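PDB 6E57: surface glycan binding protein B from Bacteroides ovatus, which binds mixed-linkage beta-glucan and probably captures it at the bacterial cell surface for use by this human gut symbiont. Local coordinates for residues A[143-148]-A[185-190]; A[193-198]-A[216-221]; A[31-36]-A[113-118]; A[38-43]-A[66-71]. One frame throughout, in Å; residues are numbered along the deposited sequence.

The four contacts fall in two successive beta-sandwich modules of the N-terminal half, ahead of the C-terminal region where Trp-322 and Trp-372 help line the glycan pocket. Along the chain, contact 3 opens at 31-36 and shuts at 113-118; contact 4 (38-43 with 66-71) forms within that span, its centre about 15 Å away, and the two touch around Pro-71. Contact 1 and then contact 2 follow in the next module, their centres about 10 Å apart and joined through strands 144-145 and 209-217 of one sheet. Centres in different modules lie about 39 to 48 Å apart. The contacts therefore concern the build of separate modules, not the sugar site.

Contact 1 of 4, residues A[143-148]-A[185-190]; sequences RIVSPG and LEYTIP
Ile-189 meets Val-145 side chain to side chain, the two crossing at about a right angle, with Ile-189 CD1 3.7 Å from Val-145 CG2. Ile-189 CG1 lies beside its own backbone N (chi1 -51°), which carries CD1 up to the valine, while the other branch, CG2, rests 3.8 Å from Pro-147 CA. Between the two branches, Ile-189 CB packs against the carbonyl of Ser-146, 3.6 Å from its O. The second methyl of Val-145, CG1, reaches the phenol end of Tyr-187, 4.0 Å from OH. One backbone bond closes the junction: Gly-148 N donates to Ile-189 O over 2.9 Å, bent to 143° at the hydrogen. Pro-147 CB sits 3.6 Å from Pro-190 O just alongside.

Further out, Val-145 is held by backbone bonds to Lys-216 and Thr-218 and leans on Val-215 and Val-217, while Tyr-187 packs on Ala-151 and Leu-153. The hydroxyl of Ser-146 turns away to Asn-242. Strand 144-145 edges the five-stranded sheet, strand 184-188 belongs to the three-stranded one, and the chain passes through 146-148 from the first sheet to strand 150-154, the neighbour of 184-188 in the second. A short first strand parallel to the module's last strand, followed by a crossing to a strand in the facing sheet, fits an immunoglobulin-like beta sandwich.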
loop_
_atom_site.group_PDB
_atom_site.type_symbol
_atom_site.label_atom_id
_atom_site.label_comp_id
_atom_site.label_asym_id
_atom_site.label_seq_id
_atom_site.Cartn_x
_atom_site.Cartn_y
_atom_site.Cartn_z
ATOM N N ARG A 143 -6.088 1.402 7.469
ATOM C CA ARG A 143 -6.544 2.752 7.817
ATOM C C ARG A 143 -7.821 3.125 7.044
ATOM O O ARG A 143 -8.403 4.170 7.298
ATOM C CB ARG A 143 -5.430 3.777 7.575
ATOM C CG ARG A 143 -4.746 4.262 8.845
ATOM C CD ARG A 143 -3.859 3.229 9.510
ATOM N NE ARG A 143 -3.547 3.483 10.914
ATOM C CZ ARG A 143 -3.103 4.633 11.420
ATOM N NH1 ARG A 143 -3.506 5.791 10.929
ATOM N NH2 ARG A 143 -2.269 4.621 12.443
ATOM N N ILE A 144 -8.247 2.283 6.097
ATOM C CA ILE A 144 -9.547 2.435 5.445
ATOM C C ILE A 144 -10.561 1.598 6.235
ATOM O O ILE A 144 -10.449 0.373 6.291
ATOM C CB ILE A 144 -9.466 2.044 3.953
ATOM C CG1 ILE A 144 -8.504 2.960 3.190
ATOM C CG2 ILE A 144 -10.848 2.030 3.313
ATOM C CD1 ILE A 144 -7.997 2.380 1.896
ATOM N N VAL A 145 -11.536 2.280 6.849
ATOM C CA VAL A 145 -12.434 1.689 7.839
ATOM C C VAL A 145 -13.881 2.015 7.464
ATOM O O VAL A 145 -14.135 2.889 6.641
ATOM C CB VAL A 145 -12.104 2.186 9.259
ATOM C CG1 VAL A 145 -10.658 1.897 9.630
ATOM C CG2 VAL A 145 -12.409 3.663 9.436
ATOM N N SER A 146 -14.815 1.302 8.099
ATOM C CA SER A 146 -16.238 1.380 7.802
ATOM C C SER A 146 -17.015 1.596 9.098
ATOM O O SER A 146 -16.732 0.949 10.105
ATOM C CB SER A 146 -16.689 0.134 7.081
ATOM O OG SER A 146 -18.096 0.126 6.893
ATOM N N PRO A 147 -18.021 2.503 9.117
ATOM C CA PRO A 147 -18.745 2.819 10.348
ATOM C C PRO A 147 -19.605 1.640 10.827
ATOM O O PRO A 147 -20.340 1.049 10.032
ATOM C CB PRO A 147 -19.611 4.029 9.965
ATOM C CG PRO A 147 -19.804 3.888 8.472
ATOM C CD PRO A 147 -18.523 3.263 7.962
ATOM N N GLY A 148 -19.477 1.312 12.119
ATOM C CA GLY A 148 -20.176 0.195 12.750
ATOM C C GLY A 148 -19.296 -1.039 12.893
ATOM O O GLY A 148 -19.581 -1.910 13.714
ATOM N N LEU A 185 -4.117 -3.201 17.590
ATOM C CA LEU A 185 -5.149 -2.639 18.439
ATOM C C LEU A 185 -6.470 -2.660 17.664
ATOM O O LEU A 185 -6.629 -1.949 16.672
ATOM C CB LEU A 185 -4.748 -1.218 18.847
ATOM C CG LEU A 185 -5.549 -0.605 19.994
ATOM C CD1 LEU A 185 -5.317 -1.359 21.296
ATOM C CD2 LEU A 185 -5.196 0.865 20.165
ATOM N N GLU A 186 -7.389 -3.523 18.111
ATOM C CA GLU A 186 -8.716 -3.655 17.534
ATOM C C GLU A 186 -9.621 -2.593 18.167
ATOM O O GLU A 186 -9.556 -2.366 19.374
ATOM C CB GLU A 186 -9.246 -5.070 17.775
ATOM C CG GLU A 186 -10.304 -5.517 16.783
ATOM C CD GLU A 186 -10.591 -7.010 16.812
ATOM O OE1 GLU A 186 -10.974 -7.520 17.889
ATOM O OE2 GLU A 186 -10.415 -7.666 15.762
ATOM N N TYR A 187 -10.446 -1.941 17.342
ATOM C CA TYR A 187 -11.370 -0.914 17.809
ATOM C C TYR A 187 -12.573 -0.846 16.862
ATOM O O TYR A 187 -12.449 -1.156 15.685
ATOM C CB TYR A 187 -10.650 0.432 17.942
ATOM C CG TYR A 187 -10.228 1.079 16.645
ATOM C CD1 TYR A 187 -9.229 0.529 15.857
ATOM C CD2 TYR A 187 -10.806 2.264 16.217
ATOM C CE1 TYR A 187 -8.829 1.125 14.672
ATOM C CE2 TYR A 187 -10.415 2.875 15.037
ATOM C CZ TYR A 187 -9.422 2.305 14.261
ATOM O OH TYR A 187 -9.034 2.899 13.094
ATOM N N THR A 188 -13.729 -0.447 17.408
ATOM C CA THR A 188 -14.980 -0.330 16.662
ATOM C C THR A 188 -15.206 1.135 16.268
ATOM O O THR A 188 -15.132 2.027 17.113
ATOM C CB THR A 188 -16.171 -0.849 17.479
ATOM O OG1 THR A 188 -15.838 -2.125 18.024
ATOM C CG2 THR A 188 -17.435 -0.969 16.657
ATOM N N ILE A 189 -15.493 1.363 14.983
ATOM C CA ILE A 189 -15.854 2.686 14.476
ATOM C C ILE A 189 -17.313 2.944 14.845
ATOM O O ILE A 189 -18.173 2.112 14.567
ATOM C CB ILE A 189 -15.633 2.791 12.952
ATOM C CG1 ILE A 189 -14.231 2.343 12.523
ATOM C CG2 ILE A 189 -15.939 4.200 12.466
ATOM C CD1 ILE A 189 -13.105 3.196 13.063
ATOM N N PRO A 190 -17.649 4.085 15.490
ATOM C CA PRO A 190 -19.046 4.417 15.769
ATOM C C PRO A 190 -19.850 4.550 14.467
ATOM O O PRO A 190 -19.294 4.946 13.443
ATOM C CB PRO A 190 -18.986 5.760 16.511
ATOM C CG PRO A 190 -17.553 5.867 17.003
ATOM C CD PRO A 190 -16.717 5.102 15.998
#

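Contact 2 of 4, residues A[193-198]-A[216-221]; sequences VSEGDY and KVTNAS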
loop_
_atom_site.group_PDB
_atom_site.type_symbol
_atom_site.label_atom_id
_atom_site.label_comp_id
_atom_site.label_asym_id
_atom_site.label_seq_id
_atom_site.Cartn_x
_atom_site.Cartn_y
_atom_site.Cartn_z
ATOM N N VAL A 193 -20.435 8.297 12.714
ATOM C CA VAL A 193 -19.365 8.996 12.000
ATOM C C VAL A 193 -19.649 8.943 10.495
ATOM O O VAL A 193 -19.782 7.865 9.923
ATOM C CB VAL A 193 -17.979 8.403 12.321
ATOM C CG1 VAL A 193 -16.879 9.092 11.526
ATOM C CG2 VAL A 193 -17.676 8.450 13.810
ATOM N N SER A 194 -19.728 10.123 9.873
ATOM C CA SER A 194 -19.968 10.255 8.440
ATOM C C SER A 194 -18.663 10.010 7.672
ATOM O O SER A 194 -17.582 9.992 8.264
ATOM C CB SER A 194 -20.558 11.604 8.115
ATOM O OG SER A 194 -19.756 12.646 8.649
ATOM N N GLU A 195 -18.790 9.822 6.351
ATOM C CA GLU A 195 -17.658 9.562 5.454
ATOM C C GLU A 195 -16.662 10.727 5.529
ATOM O O GLU A 195 -17.035 11.845 5.868
ATOM C CB GLU A 195 -18.132 9.382 4.009
ATOM C CG GLU A 195 -18.878 8.087 3.754
ATOM C CD GLU A 195 -18.991 7.714 2.282
ATOM O OE1 GLU A 195 -19.149 8.631 1.447
ATOM O OE2 GLU A 195 -18.907 6.508 1.971
ATOM N N GLY A 196 -15.397 10.441 5.204
ATOM C CA GLY A 196 -14.325 11.432 5.193
ATOM C C GLY A 196 -13.040 10.893 5.801
ATOM O O GLY A 196 -12.951 9.708 6.136
ATOM N N ASP A 197 -12.052 11.788 5.938
ATOM C CA ASP A 197 -10.727 11.488 6.483
ATOM C C ASP A 197 -10.580 12.180 7.846
ATOM O O ASP A 197 -10.835 13.370 7.963
ATOM C CB ASP A 197 -9.625 11.919 5.509
ATOM C CG ASP A 197 -9.557 11.078 4.242
ATOM O OD1 ASP A 197 -10.619 10.872 3.612
ATOM O OD2 ASP A 197 -8.442 10.627 3.896
ATOM N N TYR A 198 -10.167 11.421 8.868
ATOM C CA TYR A 198 -10.018 11.932 10.234
ATOM C C TYR A 198 -8.596 11.660 10.735
ATOM O O TYR A 198 -8.044 10.607 10.463
ATOM C CB TYR A 198 -11.043 11.285 11.169
ATOM C CG TYR A 198 -12.483 11.458 10.755
ATOM C CD1 TYR A 198 -13.090 10.562 9.886
ATOM C CD2 TYR A 198 -13.249 12.509 11.238
ATOM C CE1 TYR A 198 -14.413 10.709 9.501
ATOM C CE2 TYR A 198 -14.573 12.672 10.860
ATOM C CZ TYR A 198 -15.158 11.768 9.991
ATOM O OH TYR A 198 -16.463 11.917 9.618
ATOM N N LYS A 216 -9.538 6.777 7.060
ATOM C CA LYS A 216 -10.527 7.098 6.035
ATOM C C LYS A 216 -11.784 6.246 6.258
ATOM O O LYS A 216 -11.734 5.020 6.188
ATOM C CB LYS A 216 -9.940 6.874 4.638
ATOM C CG LYS A 216 -10.968 6.787 3.518
ATOM C CD LYS A 216 -10.403 7.028 2.135
ATOM C CE LYS A 216 -11.384 6.664 1.043
ATOM N NZ LYS A 216 -11.201 7.518 -0.151
ATOM N N VAL A 217 -12.906 6.927 6.511
ATOM C CA VAL A 217 -14.201 6.309 6.771
ATOM C C VAL A 217 -15.024 6.333 5.476
ATOM O O VAL A 217 -15.253 7.404 4.913
ATOM C CB VAL A 217 -14.939 7.041 7.908
ATOM C CG1 VAL A 217 -16.262 6.371 8.255
ATOM C CG2 VAL A 217 -14.066 7.174 9.144
ATOM N N THR A 218 -15.472 5.152 5.032
ATOM C CA THR A 218 -16.287 5.015 3.820
ATOM C C THR A 218 -17.356 3.935 4.021
ATOM O O THR A 218 -17.122 2.929 4.699
ATOM C CB THR A 218 -15.423 4.695 2.592
ATOM O OG1 THR A 218 -16.283 4.573 1.459
ATOM C CG2 THR A 218 -14.611 3.427 2.747
ATOM N N ASN A 219 -18.525 4.169 3.410
ATOM C CA ASN A 219 -19.616 3.203 3.315
ATOM C C ASN A 219 -19.545 2.452 1.980
ATOM O O ASN A 219 -20.250 1.458 1.792
ATOM C CB ASN A 219 -20.984 3.879 3.430
ATOM C CG ASN A 219 -21.193 4.560 4.764
ATOM O OD1 ASN A 219 -21.194 3.905 5.803
ATOM N ND2 ASN A 219 -21.377 5.870 4.743
ATOM N N ALA A 220 -18.700 2.935 1.059
ATOM C CA ALA A 220 -18.629 2.407 -0.294
ATOM C C ALA A 220 -17.983 1.022 -0.277
ATOM O O ALA A 220 -17.093 0.746 0.534
ATOM C CB ALA A 220 -17.856 3.350 -1.181
ATOM N N SER A 221 -18.458 0.159 -1.181
ATOM C CA SER A 221 -17.779 -1.070 -1.517
ATOM C C SER A 221 -16.523 -0.716 -2.318
ATOM O O SER A 221 -16.606 -0.447 -3.513
ATOM C CB SER A 221 -18.695 -1.991 -2.275
ATOM O OG SER A 221 -19.929 -2.146 -1.588
#
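Glu-195 OE2 is the polar focus where segment 193-198 meets 216-221. Asn-219 N donates to it over 2.8 Å, almost straight at 170°, and Glu-195 OE2 accepts on its anti lone pair, turned away from the other carboxylate oxygen. Thr-218 OG1 stands 3.3 Å from the same Glu-195 OE2, a weak bond at most and not a settled one. That hydroxyl also accepts from Ala-220 N over 2.9 Å, forming an ST turn that folds the chain just where it leaves strand 209-217. Glu-195 reaches this turn because its chain runs extended beyond CG (chi2 -163°), and its carboxylate lies nearly parallel to the Asn-219 amide.

Next to it the two strands of a beta hairpin pair antiparallel. Gly-196 and Val-217 are a hydrogen-bonded pair, with Val-217 N to Gly-196 O at 2.8 Å and Gly-196 N to Val-217 O at 3.1 Å; Asp-197 and Lys-216 follow as a non-hydrogen-bonded pair. On the Val-217 face, its CG2 presses obliquely on the Tyr-198 ring, 3.6 Å from CE1, and also nears Val-193. The phenol of Tyr-198 bends back to donate from OH to Ser-194 O over 2.6 Å, tying strand to preceding loop. Val-145 and Leu-166 extend this apolar side. Taking up the Asn-219 N-H, the glutamate is probably ionised, while Asn-242 ND2 holds the carbonyls of Thr-218 and Ala-220.

Contact 3 of 4, residues A[31-36]-A[113-118]; sequences TENDDP and TVKGKK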
loop_
_atom_site.group_PDB
_atom_site.type_symbol
_atom_site.label_atom_id
_atom_site.label_comp_id
_atom_site.label_asym_id
_atom_site.label_seq_id
_atom_site.Cartn_x
_atom_site.Cartn_y
_atom_site.Cartn_z
ATOM N N THR A 31 7.287 50.477 -3.316
ATOM C CA THR A 31 7.589 49.299 -2.488
ATOM C C THR A 31 6.309 48.533 -2.115
ATOM O O THR A 31 6.354 47.316 -1.949
ATOM C CB THR A 31 8.375 49.696 -1.229
ATOM O OG1 THR A 31 7.638 50.709 -0.541
ATOM C CG2 THR A 31 9.768 50.204 -1.530
ATOM N N GLU A 32 5.182 49.246 -1.974
ATOM C CA GLU A 32 3.885 48.642 -1.624
ATOM C C GLU A 32 3.367 47.775 -2.780
ATOM O O GLU A 32 2.712 46.753 -2.551
ATOM C CB GLU A 32 2.839 49.712 -1.311
ATOM C CG GLU A 32 3.154 50.556 -0.091
ATOM C CD GLU A 32 2.108 51.621 0.202
ATOM O OE1 GLU A 32 0.920 51.264 0.307
ATOM O OE2 GLU A 32 2.481 52.805 0.304
ATOM N N ASN A 33 3.660 48.199 -4.015
ATOM C CA ASN A 33 3.112 47.594 -5.223
ATOM C C ASN A 33 4.040 46.488 -5.753
ATOM O O ASN A 33 3.748 45.888 -6.788
ATOM C CB ASN A 33 2.861 48.658 -6.295
ATOM C CG ASN A 33 1.894 48.201 -7.365
ATOM O OD1 ASN A 33 0.828 47.670 -7.061
ATOM N ND2 ASN A 33 2.255 48.411 -8.620
ATOM N N ASP A 34 5.143 46.220 -5.040
ATOM C CA ASP A 34 6.112 45.177 -5.406
ATOM C C ASP A 34 5.468 43.789 -5.302
ATOM O O ASP A 34 4.593 43.561 -4.463
ATOM C CB ASP A 34 7.353 45.217 -4.508
ATOM C CG ASP A 34 8.366 46.293 -4.861
ATOM O OD1 ASP A 34 8.165 46.993 -5.876
ATOM O OD2 ASP A 34 9.357 46.418 -4.114
ATOM N N ASP A 35 5.932 42.871 -6.159
ATOM C CA ASP A 35 5.578 41.454 -6.093
ATOM C C ASP A 35 6.164 40.858 -4.816
ATOM O O ASP A 35 7.284 41.189 -4.433
ATOM C CB ASP A 35 6.086 40.677 -7.311
ATOM C CG ASP A 35 5.285 40.905 -8.582
ATOM O OD1 ASP A 35 4.043 40.790 -8.523
ATOM O OD2 ASP A 35 5.911 41.189 -9.620
ATOM N N PRO A 36 5.432 39.957 -4.124
ATOM C CA PRO A 36 5.948 39.314 -2.917
ATOM C C PRO A 36 6.933 38.183 -3.255
ATOM O O PRO A 36 6.640 37.344 -4.111
ATOM C CB PRO A 36 4.673 38.779 -2.253
ATOM C CG PRO A 36 3.772 38.445 -3.424
ATOM C CD PRO A 36 4.077 39.500 -4.468
ATOM N N THR A 113 0.563 40.745 0.076
ATOM C CA THR A 113 0.980 42.134 0.253
ATOM C C THR A 113 -0.269 43.005 0.442
ATOM O O THR A 113 -1.393 42.533 0.274
ATOM C CB THR A 113 1.879 42.597 -0.903
ATOM O OG1 THR A 113 2.412 43.873 -0.549
ATOM C CG2 THR A 113 1.169 42.700 -2.235
ATOM N N VAL A 114 -0.052 44.277 0.787
ATOM C CA VAL A 114 -1.137 45.223 1.078
ATOM C C VAL A 114 -1.989 45.458 -0.181
ATOM O O VAL A 114 -3.193 45.681 -0.069
ATOM C CB VAL A 114 -0.608 46.551 1.658
ATOM C CG1 VAL A 114 0.096 46.343 2.991
ATOM C CG2 VAL A 114 0.295 47.297 0.683
ATOM N N LYS A 115 -1.364 45.404 -1.366
ATOM C CA LYS A 115 -2.058 45.618 -2.647
ATOM C C LYS A 115 -2.521 44.284 -3.258
ATOM O O LYS A 115 -2.911 44.242 -4.426
ATOM C CB LYS A 115 -1.164 46.419 -3.600
ATOM C CG LYS A 115 -1.188 47.930 -3.385
ATOM C CD LYS A 115 -2.267 48.664 -4.174
ATOM C CE LYS A 115 -3.614 48.739 -3.478
ATOM N NZ LYS A 115 -3.683 49.854 -2.504
ATOM N N GLY A 116 -2.481 43.199 -2.473
ATOM C CA GLY A 116 -3.262 41.986 -2.745
ATOM C C GLY A 116 -2.511 40.924 -3.536
ATOM O O GLY A 116 -3.032 39.824 -3.721
ATOM N N LYS A 117 -1.303 41.246 -4.015
ATOM C CA LYS A 117 -0.447 40.281 -4.720
ATOM C C LYS A 117 0.053 39.236 -3.716
ATOM O O LYS A 117 0.250 39.556 -2.545
ATOM C CB LYS A 117 0.721 41.000 -5.405
ATOM C CG LYS A 117 0.323 42.030 -6.453
ATOM C CD LYS A 117 1.485 42.864 -6.930
ATOM C CE LYS A 117 1.149 43.712 -8.137
ATOM N NZ LYS A 117 2.364 44.334 -8.709
ATOM N N LYS A 118 0.253 37.995 -4.183
ATOM C CA LYS A 118 0.510 36.858 -3.285
ATOM C C LYS A 118 1.451 35.831 -3.934
ATOM O O LYS A 118 1.494 35.689 -5.158
ATOM C CB LYS A 118 -0.813 36.199 -2.880
ATOM C CG LYS A 118 -1.694 35.733 -4.033
ATOM C CD LYS A 118 -3.087 35.309 -3.610
ATOM C CE LYS A 118 -3.976 36.474 -3.229
ATOM N NZ LYS A 118 -5.347 36.029 -2.881
#
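Pro-36, packed on Lys-117 and Lys-118, makes up the buried side of this contact together with Thr-113 and Glu-32. The proline ring lies across the backbone of segment 113-118, its CG 3.5 Å from Lys-118 C and its CD 3.8 Å from Lys-117 CB, the two side chains crossing at about a right angle. Glu-32 adds its backbone O, 3.5 Å from Thr-113 OG1, though that hydroxyl belongs chiefly to Tyr-74 O; Glu-32 OE2 is bonded to Thr-29.

Residues 113-118 form the tip of a hairpin between strands 103-113 and 118-128, a type I turn from Thr-113 to Gly-116 with a G1 bulge at Gly-116; Thr-113 N bonds to Lys-117 O across its neck.

Asn-33, Asp-35, Val-114 and Lys-115 form the solvent side. Lys-117 runs out to this rim fully extended (chi2 171°, chi3 170°), until its NZ donates to Asn-33 O over 2.8 Å, nearly in line with the carbonyl. Asp-35 OD1 adds a long salt bridge, 3.9 Å from Lys-117 NZ. Val-114 CG2 packs 4.0 Å from Glu-32 CB, and Lys-115 brings its CB to 4.0 Å from Glu-32 O before its chain bends off toward a weak bond with Thr-22 O.

Contact 4 of 4, residues A[38-43]-A[66-71]; sequences ILAPVF and ALTVTP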
loop_
_atom_site.group_PDB
_atom_site.type_symbol
_atom_site.label_atom_id
_atom_site.label_comp_id
_atom_site.label_asym_id
_atom_site.label_seq_id
_atom_site.Cartn_x
_atom_site.Cartn_y
_atom_site.Cartn_z
ATOM N N ILE A 38 9.614 35.301 -1.253
ATOM C CA ILE A 38 10.168 34.645 -0.075
ATOM C C ILE A 38 11.645 34.362 -0.358
ATOM O O ILE A 38 11.966 33.460 -1.126
ATOM C CB ILE A 38 9.390 33.360 0.275
ATOM C CG1 ILE A 38 7.914 33.655 0.564
ATOM C CG2 ILE A 38 10.055 32.625 1.433
ATOM C CD1 ILE A 38 7.029 32.430 0.571
ATOM N N LEU A 39 12.526 35.153 0.263
ATOM C CA LEU A 39 13.961 35.093 0.009
ATOM C C LEU A 39 14.561 33.871 0.712
ATOM O O LEU A 39 15.259 33.076 0.079
ATOM C CB LEU A 39 14.617 36.390 0.494
ATOM C CG LEU A 39 14.178 37.660 -0.234
ATOM C CD1 LEU A 39 14.905 38.880 0.315
ATOM C CD2 LEU A 39 14.400 37.534 -1.735
ATOM N N ALA A 40 14.287 33.743 2.017
ATOM C CA ALA A 40 14.789 32.634 2.834
ATOM C C ALA A 40 13.700 32.159 3.796
ATOM O O ALA A 40 12.880 32.954 4.247
ATOM C CB ALA A 40 16.033 33.057 3.579
ATOM N N PRO A 41 13.687 30.853 4.095
ATOM C CA PRO A 41 14.561 29.870 3.476
ATOM C C PRO A 41 14.046 29.456 2.088
ATOM O O PRO A 41 12.883 29.696 1.764
ATOM C CB PRO A 41 14.526 28.693 4.456
ATOM C CG PRO A 41 13.109 28.708 4.974
ATOM C CD PRO A 41 12.689 30.164 4.926
ATOM N N VAL A 42 14.929 28.855 1.285
ATOM C CA VAL A 42 14.566 28.286 -0.008
ATOM C C VAL A 42 13.955 26.904 0.243
ATOM O O VAL A 42 14.584 26.060 0.872
ATOM C CB VAL A 42 15.779 28.196 -0.955
ATOM C CG1 VAL A 42 15.403 27.556 -2.282
ATOM C CG2 VAL A 42 16.423 29.557 -1.177
ATOM N N PHE A 43 12.729 26.697 -0.252
ATOM C CA PHE A 43 11.990 25.451 -0.047
ATOM C C PHE A 43 12.218 24.517 -1.231
ATOM O O PHE A 43 12.356 24.970 -2.365
ATOM C CB PHE A 43 10.503 25.741 0.172
ATOM C CG PHE A 43 10.200 26.382 1.502
ATOM C CD1 PHE A 43 10.044 25.607 2.642
ATOM C CD2 PHE A 43 10.095 27.760 1.618
ATOM C CE1 PHE A 43 9.779 26.200 3.869
ATOM C CE2 PHE A 43 9.830 28.349 2.845
ATOM C CZ PHE A 43 9.672 27.568 3.968
ATOM N N ALA A 66 11.432 30.282 9.961
ATOM C CA ALA A 66 11.576 31.748 9.992
ATOM C C ALA A 66 11.766 32.283 8.568
ATOM O O ALA A 66 12.764 31.975 7.920
ATOM C CB ALA A 66 12.740 32.126 10.875
ATOM N N LEU A 67 10.807 33.094 8.104
ATOM C CA LEU A 67 10.812 33.653 6.748
ATOM C C LEU A 67 11.531 35.009 6.748
ATOM O O LEU A 67 11.487 35.734 7.739
ATOM C CB LEU A 67 9.369 33.826 6.262
ATOM C CG LEU A 67 8.464 32.600 6.378
ATOM C CD1 LEU A 67 7.042 32.946 5.968
ATOM C CD2 LEU A 67 8.991 31.444 5.542
ATOM N N THR A 68 12.194 35.321 5.626
ATOM C CA THR A 68 12.533 36.696 5.229
ATOM C C THR A 68 11.787 36.999 3.924
ATOM O O THR A 68 11.860 36.219 2.971
ATOM C CB THR A 68 14.049 36.908 5.091
ATOM O OG1 THR A 68 14.597 35.806 4.368
ATOM C CG2 THR A 68 14.754 37.041 6.423
ATOM N N VAL A 69 11.064 38.126 3.903
ATOM C CA VAL A 69 10.076 38.411 2.866
ATOM C C VAL A 69 10.251 39.849 2.357
ATOM O O VAL A 69 10.620 40.747 3.112
ATOM C CB VAL A 69 8.647 38.172 3.397
ATOM C CG1 VAL A 69 7.603 38.322 2.302
ATOM C CG2 VAL A 69 8.514 36.818 4.075
ATOM N N THR A 70 9.980 40.038 1.059
ATOM C CA THR A 70 9.888 41.346 0.404
ATOM C C THR A 70 8.447 41.534 -0.067
ATOM O O THR A 70 7.839 40.575 -0.540
ATOM C CB THR A 70 10.883 41.445 -0.762
ATOM O OG1 THR A 70 12.175 41.094 -0.264
ATOM C CG2 THR A 70 10.941 42.816 -1.401
ATOM N N PRO A 71 7.883 42.744 0.080
ATOM C CA PRO A 71 8.477 43.903 0.735
ATOM C C PRO A 71 8.461 43.815 2.271
ATOM O O PRO A 71 7.517 43.273 2.852
ATOM C CB PRO A 71 7.606 45.087 0.290
ATOM C CG PRO A 71 6.289 44.447 -0.053
ATOM C CD PRO A 71 6.692 43.134 -0.682
#
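A classic beta bulge marks the pairing of edge strand 37-40 with strand 63-70, the central strand of a three-stranded antiparallel sheet. Leu-39 and Ala-40 both stand opposite Thr-68, with Leu-39 in a helix-like conformation (psi -52°) that takes up the extra residue. Leu-39 N donates to Thr-68 O over 3.0 Å, and Thr-68 N returns a straighter bond to Ala-40 O at 2.8 Å. Ala-40 N, also directed at Thr-68, has a weak bond to its side chain: Thr-68 OG1 lies 3.1 Å from Ala-40 N, bent to 120° at the hydrogen. The hydroxyl is there because chi1 of 45° places it between the backbone N and the carbonyl carbon of Thr-68, over the Ala-40 methyl. Two residues further along the partner strand, Thr-70 OG1 lies 3.6 Å from Leu-39 CD1.

On the other face, Leu-67 CD2 gathers the apolar groups. It touches Pro-41 CD at 4.0 Å and sits at the edge of the Phe-43 ring, near its plane, 4.2 Å from CE2. The peptide before Pro-41 is cis, and just past it the chain leaves the sheet, with Pro-41 CD 3.5 Å from Ala-66 O. Leu-67 and Phe-43 both continue onto Ile-109, and Ile-38 and Val-69 onto Val-111, so this face looks at strand 103-113 of the opposing sheet, while Phe-43 also meets the ring of Phe-54. Two facing sheets, with a bulged edge strand closing one of them, fit an immunoglobulin-like beta sandwich.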